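Side-chain contacts in tRNA (cytosine(38)-C(5))-methyltransferase (Schizosaccharomyces pombe, PDB 6FDF), which methylates cytosine 38 in the anticodon loop of tRNA(Asp), and more weakly of tRNA(Glu), using S-adenosyl-L-methionine as methyl donor: residues M23-N28 with G291-L296; Q128-E131 with A135-E138. One frame throughout, in Å; residues are numbered along the deposited sequence.

Contact 1 of 2, residues M23-N28 with G291-L296; sequences MHYALN and GFPESL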
ATOM      1  N   MET A  23      -1.109  -6.311  -4.065  1.00 32.02           N
ATOM      2  CA  MET A  23      -2.355  -6.587  -4.785  1.00 29.23           C
ATOM      3  C   MET A  23      -2.578  -8.083  -4.957  1.00 32.52           C
ATOM      4  O   MET A  23      -3.708  -8.570  -4.828  1.00 29.92           O
ATOM      5  CB  MET A  23      -2.354  -5.903  -6.157  1.00 29.63           C
ATOM      6  CG  MET A  23      -2.359  -4.383  -6.156  1.00 34.39           C
ATOM      7  SD  MET A  23      -3.932  -3.717  -5.557  1.00 34.45           S
ATOM      8  CE  MET A  23      -3.658  -1.969  -5.824  1.00 35.28           C
ATOM      9  N   HIS A  24      -1.511  -8.830  -5.253  1.00 28.95           N
ATOM     10  CA  HIS A  24      -1.629 -10.276  -5.375  1.00 31.85           C
ATOM     11  C   HIS A  24      -2.039 -10.896  -4.042  1.00 32.41           C
ATOM     12  O   HIS A  24      -2.899 -11.783  -3.997  1.00 31.43           O
ATOM     13  CB  HIS A  24      -0.299 -10.847  -5.877  1.00 30.64           C
ATOM     14  CG  HIS A  24      -0.368 -12.270  -6.345  1.00 35.24           C
ATOM     15  ND1 HIS A  24       0.521 -12.784  -7.267  1.00 34.55           N
ATOM     16  CD2 HIS A  24      -1.200 -13.288  -6.018  1.00 34.07           C
ATOM     17  CE1 HIS A  24       0.234 -14.055  -7.494  1.00 34.86           C
ATOM     18  NE2 HIS A  24      -0.803 -14.387  -6.747  1.00 35.78           N
ATOM     19  N   TYR A  25      -1.454 -10.421  -2.940  1.00 32.53           N
ATOM     20  CA  TYR A  25      -1.840 -10.941  -1.634  1.00 31.21           C
ATOM     21  C   TYR A  25      -3.299 -10.630  -1.332  1.00 30.00           C
ATOM     22  O   TYR A  25      -4.007 -11.456  -0.743  1.00 30.77           O
ATOM     23  CB  TYR A  25      -0.946 -10.367  -0.537  1.00 30.64           C
ATOM     24  CG  TYR A  25       0.428 -10.994  -0.450  1.00 31.28           C
ATOM     25  CD1 TYR A  25       0.584 -12.331  -0.119  1.00 34.44           C
ATOM     26  CD2 TYR A  25       1.573 -10.228  -0.642  1.00 33.88           C
ATOM     27  CE1 TYR A  25       1.843 -12.902  -0.014  1.00 36.28           C
ATOM     28  CE2 TYR A  25       2.837 -10.792  -0.535  1.00 31.41           C
ATOM     29  CZ  TYR A  25       2.962 -12.127  -0.223  1.00 35.14           C
ATOM     30  OH  TYR A  25       4.215 -12.690  -0.127  1.00 37.39           O
ATOM     31  N   ALA A  26      -3.766  -9.444  -1.734  1.00 31.79           N
ATOM     32  CA  ALA A  26      -5.159  -9.076  -1.499  1.00 34.18           C
ATOM     33  C   ALA A  26      -6.101  -9.915  -2.351  1.00 32.67           C
ATOM     34  O   ALA A  26      -7.186 -10.295  -1.895  1.00 31.15           O
ATOM     35  CB  ALA A  26      -5.362  -7.585  -1.780  1.00 31.12           C
ATOM     36  N   LEU A  27      -5.695 -10.225  -3.589  1.00 31.87           N
ATOM     37  CA  LEU A  27      -6.482 -11.128  -4.423  1.00 30.12           C
ATOM     38  C   LEU A  27      -6.580 -12.509  -3.790  1.00 31.52           C
ATOM     39  O   LEU A  27      -7.633 -13.155  -3.848  1.00 34.31           O
ATOM     40  CB  LEU A  27      -5.867 -11.220  -5.823  1.00 31.34           C
ATOM     41  CG  LEU A  27      -6.096 -10.002  -6.726  1.00 34.61           C
ATOM     42  CD1 LEU A  27      -5.068  -9.987  -7.849  1.00 42.77           C
ATOM     43  CD2 LEU A  27      -7.507 -10.007  -7.303  1.00 36.92           C
ATOM     44  N   ASN A  28      -5.488 -12.978  -3.179  1.00 33.50           N
ATOM     45  CA  ASN A  28      -5.509 -14.270  -2.498  1.00 32.24           C
ATOM     46  C   ASN A  28      -6.516 -14.259  -1.355  1.00 33.16           C
ATOM     47  O   ASN A  28      -7.286 -15.209  -1.182  1.00 37.15           O
ATOM     48  CB  ASN A  28      -4.119 -14.617  -1.962  1.00 36.08           C
ATOM     49  CG  ASN A  28      -3.107 -14.901  -3.063  1.00 39.76           C
ATOM     50  OD1 ASN A  28      -3.463 -15.103  -4.226  1.00 35.04           O
ATOM     51  ND2 ASN A  28      -1.831 -14.919  -2.691  1.00 39.47           N
ATOM     52  N   GLY A 291      -1.058  -5.916   6.778  1.00 32.34           N
ATOM     53  CA  GLY A 291      -1.892  -7.023   6.355  1.00 33.18           C
ATOM     54  C   GLY A 291      -1.206  -8.102   5.547  1.00 36.55           C
ATOM     55  O   GLY A 291      -1.894  -8.987   5.024  1.00 33.15           O
ATOM     56  N   PHE A 292       0.116  -8.073   5.438  1.00 31.30           N
ATOM     57  CA  PHE A 292       0.813  -9.113   4.700  1.00 36.87           C
ATOM     58  C   PHE A 292       0.825 -10.407   5.507  1.00 35.51           C
ATOM     59  O   PHE A 292       0.949 -10.370   6.736  1.00 35.44           O
ATOM     60  CB  PHE A 292       2.243  -8.680   4.384  1.00 36.22           C
ATOM     61  CG  PHE A 292       2.330  -7.686   3.269  1.00 32.71           C
ATOM     62  CD1 PHE A 292       2.181  -6.334   3.515  1.00 31.26           C
ATOM     63  CD2 PHE A 292       2.546  -8.109   1.966  1.00 31.56           C
ATOM     64  CE1 PHE A 292       2.247  -5.416   2.484  1.00 35.56           C
ATOM     65  CE2 PHE A 292       2.617  -7.205   0.932  1.00 32.69           C
ATOM     66  CZ  PHE A 292       2.467  -5.858   1.188  1.00 32.61           C
ATOM     67  N   PRO A 293       0.699 -11.559   4.857  1.00 34.14           N
ATOM     68  CA  PRO A 293       0.691 -12.826   5.592  1.00 35.55           C
ATOM     69  C   PRO A 293       2.097 -13.211   6.038  1.00 37.01           C
ATOM     70  O   PRO A 293       3.102 -12.663   5.586  1.00 37.09           O
ATOM     71  CB  PRO A 293       0.140 -13.820   4.567  1.00 40.34           C
ATOM     72  CG  PRO A 293       0.603 -13.274   3.263  1.00 36.71           C
ATOM     73  CD  PRO A 293       0.524 -11.763   3.407  1.00 33.84           C
ATOM     74  N   GLU A 294       2.146 -14.188   6.944  1.00 39.83           N
ATOM     75  CA  GLU A 294       3.421 -14.664   7.464  1.00 35.96           C
ATOM     76  C   GLU A 294       4.285 -15.310   6.389  1.00 42.27           C
ATOM     77  O   GLU A 294       5.511 -15.370   6.547  1.00 42.30           O
ATOM     78  CB  GLU A 294       3.175 -15.651   8.607  1.00 41.15           C
ATOM     79  CG  GLU A 294       2.523 -15.031   9.826  1.00 45.24           C
ATOM     80  CD  GLU A 294       3.368 -13.915  10.419  1.00 47.30           C
ATOM     81  OE1 GLU A 294       2.995 -12.734  10.262  1.00 40.65           O
ATOM     82  OE2 GLU A 294       4.406 -14.223  11.043  1.00 45.93           O
ATOM     83  N   SER A 295       3.675 -15.794   5.304  1.00 40.31           N
ATOM     84  CA  SER A 295       4.438 -16.396   4.216  1.00 39.17           C
ATOM     85  C   SER A 295       5.344 -15.401   3.492  1.00 39.72           C
ATOM     86  O   SER A 295       6.274 -15.835   2.803  1.00 40.60           O
ATOM     87  CB  SER A 295       3.486 -17.046   3.216  1.00 38.47           C
ATOM     88  OG  SER A 295       2.766 -16.058   2.511  1.00 40.09           O
ATOM     89  N   LEU A 296       5.086 -14.094   3.604  1.00 35.88           N
ATOM     90  CA  LEU A 296       5.986 -13.101   3.021  1.00 36.59           C
ATOM     91  C   LEU A 296       7.389 -13.301   3.574  1.00 36.80           C
ATOM     92  O   LEU A 296       7.600 -13.249   4.789  1.00 39.64           O
ATOM     93  CB  LEU A 296       5.499 -11.683   3.317  1.00 35.71           C
ATOM     94  CG  LEU A 296       6.431 -10.556   2.854  1.00 35.29           C
ATOM     95  CD1 LEU A 296       6.531 -10.524   1.339  1.00 36.23           C
ATOM     96  CD2 LEU A 296       5.998  -9.198   3.396  1.00 35.08           C
TER
HETATM   97  O   HOH W   1       4.390 -15.239   0.453  1.00 37.37           O
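Helix 22-29, the first helix of the class I methyltransferase fold, meets the loop following helix 283-289 through one aromatic side chain, Tyr25, gripped by Phe292, Pro293 and Leu296. A Schellman motif with Gly291 at C-prime ends helix 283-289, and a type I turn from Pro293 to Leu296 then curls the loop past the tyrosine. With CG anti to its carbonyl carbon (chi1 -77°), Tyr25 projects from the helix into this bend. Pro293 lies over one face of the phenol, its CD 3.9 Å from the ring centroid in a CH-pi contact, while Pro293 CG comes within 3.5 Å of Tyr25 CD1. Phe292 approaches with its CD2 3.5 Å from Tyr25 CD2, the two planes being inclined at 80°. Farther out, Leu296 CD1 reaches to 3.5 Å from Tyr25 OH. A water in the plane of the phenol, at its edge, is hydrogen-bonded to Tyr25 OH (2.6 Å) and to Ser295 OG (2.7 Å). A phenylalanine here, lacking the hydroxyl, would probably leave that water and Ser295 without their link to the helix and Leu296 CD1 without its oxygen neighbour. The side chain of Phe292 is about 5 Å from the bound S-adenosyl-L-homocysteine, and Val318 also touches Tyr25. Cohesion is thus mainly apolar, with no direct hydrogen bond joining the segments; the phenol oxygen is served through solvent instead.

Contact 2 of 2, residues Q128-E131 with A135-E138; sequences QGFE and AAEE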
ATOM      1  N   GLN A 128      -3.664  10.052  -0.215  1.00 33.43           N
ATOM      2  CA  GLN A 128      -4.664  11.084   0.009  1.00 38.60           C
ATOM      3  C   GLN A 128      -4.211  12.393  -0.627  1.00 39.56           C
ATOM      4  O   GLN A 128      -3.047  12.789  -0.521  1.00 44.07           O
ATOM      5  CB  GLN A 128      -4.899  11.269   1.508  1.00 45.31           C
ATOM      6  CG  GLN A 128      -6.001  12.250   1.851  1.00 56.92           C
ATOM      7  CD  GLN A 128      -6.327  12.250   3.329  1.00 62.79           C
ATOM      8  OE1 GLN A 128      -5.503  11.859   4.156  1.00 62.43           O
ATOM      9  NE2 GLN A 128      -7.531  12.692   3.671  1.00 67.06           N
ATOM     10  N   GLY A 129      -5.141  13.074  -1.276  1.00 42.71           N
ATOM     11  CA  GLY A 129      -4.829  14.260  -2.034  1.00 45.75           C
ATOM     12  C   GLY A 129      -4.703  14.018  -3.521  1.00 38.23           C
ATOM     13  O   GLY A 129      -4.739  14.977  -4.296  1.00 39.57           O
ATOM     14  N   PHE A 130      -4.559  12.758  -3.936  1.00 40.17           N
ATOM     15  CA  PHE A 130      -4.684  12.442  -5.354  1.00 38.09           C
ATOM     16  C   PHE A 130      -6.015  12.940  -5.895  1.00 36.72           C
ATOM     17  O   PHE A 130      -6.095  13.394  -7.042  1.00 37.87           O
ATOM     18  CB  PHE A 130      -4.548  10.933  -5.579  1.00 33.27           C
ATOM     19  CG  PHE A 130      -4.702  10.522  -7.026  1.00 37.32           C
ATOM     20  CD1 PHE A 130      -3.668  10.709  -7.928  1.00 38.71           C
ATOM     21  CD2 PHE A 130      -5.889   9.962  -7.480  1.00 31.36           C
ATOM     22  CE1 PHE A 130      -3.813  10.340  -9.260  1.00 38.66           C
ATOM     23  CE2 PHE A 130      -6.037   9.589  -8.810  1.00 36.33           C
ATOM     24  CZ  PHE A 130      -4.992   9.779  -9.697  1.00 35.13           C
ATOM     25  N   GLU A 131      -7.069  12.883  -5.074  1.00 34.65           N
ATOM     26  CA  GLU A 131      -8.409  13.189  -5.565  1.00 36.22           C
ATOM     27  C   GLU A 131      -8.537  14.621  -6.059  1.00 37.81           C
ATOM     28  O   GLU A 131      -9.431  14.907  -6.861  1.00 40.95           O
ATOM     29  CB  GLU A 131      -9.459  12.919  -4.482  1.00 38.72           C
ATOM     30  CG  GLU A 131      -9.474  13.910  -3.333  1.00 48.70           C
ATOM     31  CD  GLU A 131      -8.360  13.672  -2.330  1.00 58.69           C
ATOM     32  OE1 GLU A 131      -7.550  12.742  -2.538  1.00 52.89           O
ATOM     33  OE2 GLU A 131      -8.308  14.407  -1.320  1.00 56.29           O
ATOM     34  N   ALA A 135      -4.023  14.887 -12.405  1.00 34.91           N
ATOM     35  CA  ALA A 135      -3.997  13.502 -12.868  1.00 36.03           C
ATOM     36  C   ALA A 135      -5.320  12.798 -12.581  1.00 35.35           C
ATOM     37  O   ALA A 135      -5.805  12.019 -13.411  1.00 33.64           O
ATOM     38  CB  ALA A 135      -2.837  12.754 -12.214  1.00 36.48           C
ATOM     39  N   ALA A 136      -5.917  13.047 -11.408  1.00 34.03           N
ATOM     40  CA  ALA A 136      -7.219  12.451 -11.122  1.00 34.50           C
ATOM     41  C   ALA A 136      -8.291  13.012 -12.047  1.00 32.65           C
ATOM     42  O   ALA A 136      -9.195  12.284 -12.475  1.00 33.30           O
ATOM     43  CB  ALA A 136      -7.611  12.681  -9.662  1.00 32.47           C
ATOM     44  N   GLU A 137      -8.207  14.302 -12.369  1.00 34.09           N
ATOM     45  CA  GLU A 137      -9.179  14.889 -13.282  1.00 35.96           C
ATOM     46  C   GLU A 137      -9.081  14.234 -14.654  1.00 40.23           C
ATOM     47  O   GLU A 137     -10.101  13.902 -15.270  1.00 35.46           O
ATOM     48  CB  GLU A 137      -8.959  16.398 -13.373  1.00 37.91           C
ATOM     49  CG  GLU A 137      -9.922  17.139 -14.274  1.00 42.21           C
ATOM     50  CD  GLU A 137      -9.533  18.598 -14.442  1.00 58.75           C
ATOM     51  OE1 GLU A 137      -9.132  19.220 -13.437  1.00 64.03           O
ATOM     52  OE2 GLU A 137      -9.622  19.119 -15.574  1.00 70.92           O
ATOM     53  N   GLU A 138      -7.854  14.003 -15.125  1.00 34.12           N
ATOM     54  CA  GLU A 138      -7.658  13.334 -16.409  1.00 36.20           C
ATOM     55  C   GLU A 138      -8.128  11.888 -16.353  1.00 34.10           C
ATOM     56  O   GLU A 138      -8.701  11.376 -17.322  1.00 34.10           O
ATOM     57  CB  GLU A 138      -6.187  13.406 -16.816  1.00 37.37           C
ATOM     58  CG  GLU A 138      -5.706  14.823 -17.096  1.00 43.97           C
ATOM     59  CD  GLU A 138      -6.466  15.472 -18.234  1.00 54.11           C
ATOM     60  OE1 GLU A 138      -6.547  14.853 -19.318  1.00 50.77           O
ATOM     61  OE2 GLU A 138      -6.989  16.593 -18.044  1.00 62.93           O
TER
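Phe130 and Glu131 form the start of a 3-10 turn that leads into helix 134-145, bringing the CA atoms of Glu131 and Ala136 to within 5.7 Å. The turn folds tightly on the helix: Phe130 O sits only 3.1 Å from Ala136 CB, and Ser133 OG is hydrogen-bonded to both Phe130 O and Ala136 N. Ahead of it, Gly129 has a positive phi, and its N-H makes a bent hydrogen bond of 2.7 Å from Gly129 N to Glu131 OE1 (133° at the hydrogen), arriving on the syn side of the carboxylate and 22° out of its plane. Phe130 carries CG anti to the backbone N (chi1 179°), which lays the ring against the first part of the helix. The methyl of Ala136 stands over one ring face, displaced toward the rim, with its CB 3.6 Å from Phe130 CE2; Ala135 CB meets Phe130 CE1 at 3.9 Å. Trp169 and Phe88 also touch this ring. The arrangement is a beta-alpha junction of the Rossmann-like methyltransferase fold, following a strand that ends in the Glu-Asn-Val signature of C5-methyltransferases, and the side chain of Phe130 is about 4 Å from that of Cys85, the predicted active-site residue.

From the N terminus, the chain runs through strand 11-16 into helix 22-29, which supplies the first half of contact 1; its partner comes after 262 intervening residues, so that contact closes a loop spanning most of the protein. Contact 2 falls entirely within that span and closes a tight turn, with three residues between its segments, where strand 121-127 passes into helix 134-145. The two therefore nest without crossing. The centres of contact 1 and contact 2 are about 27 Å apart, on opposite sides of the chain's centre, and the contacts do not touch. Contact 1 ties the beginning of the fold to the region between helices 283-289 and 305-313, whereas contact 2 fixes a local strand-to-helix connection at the seven-stranded sheet.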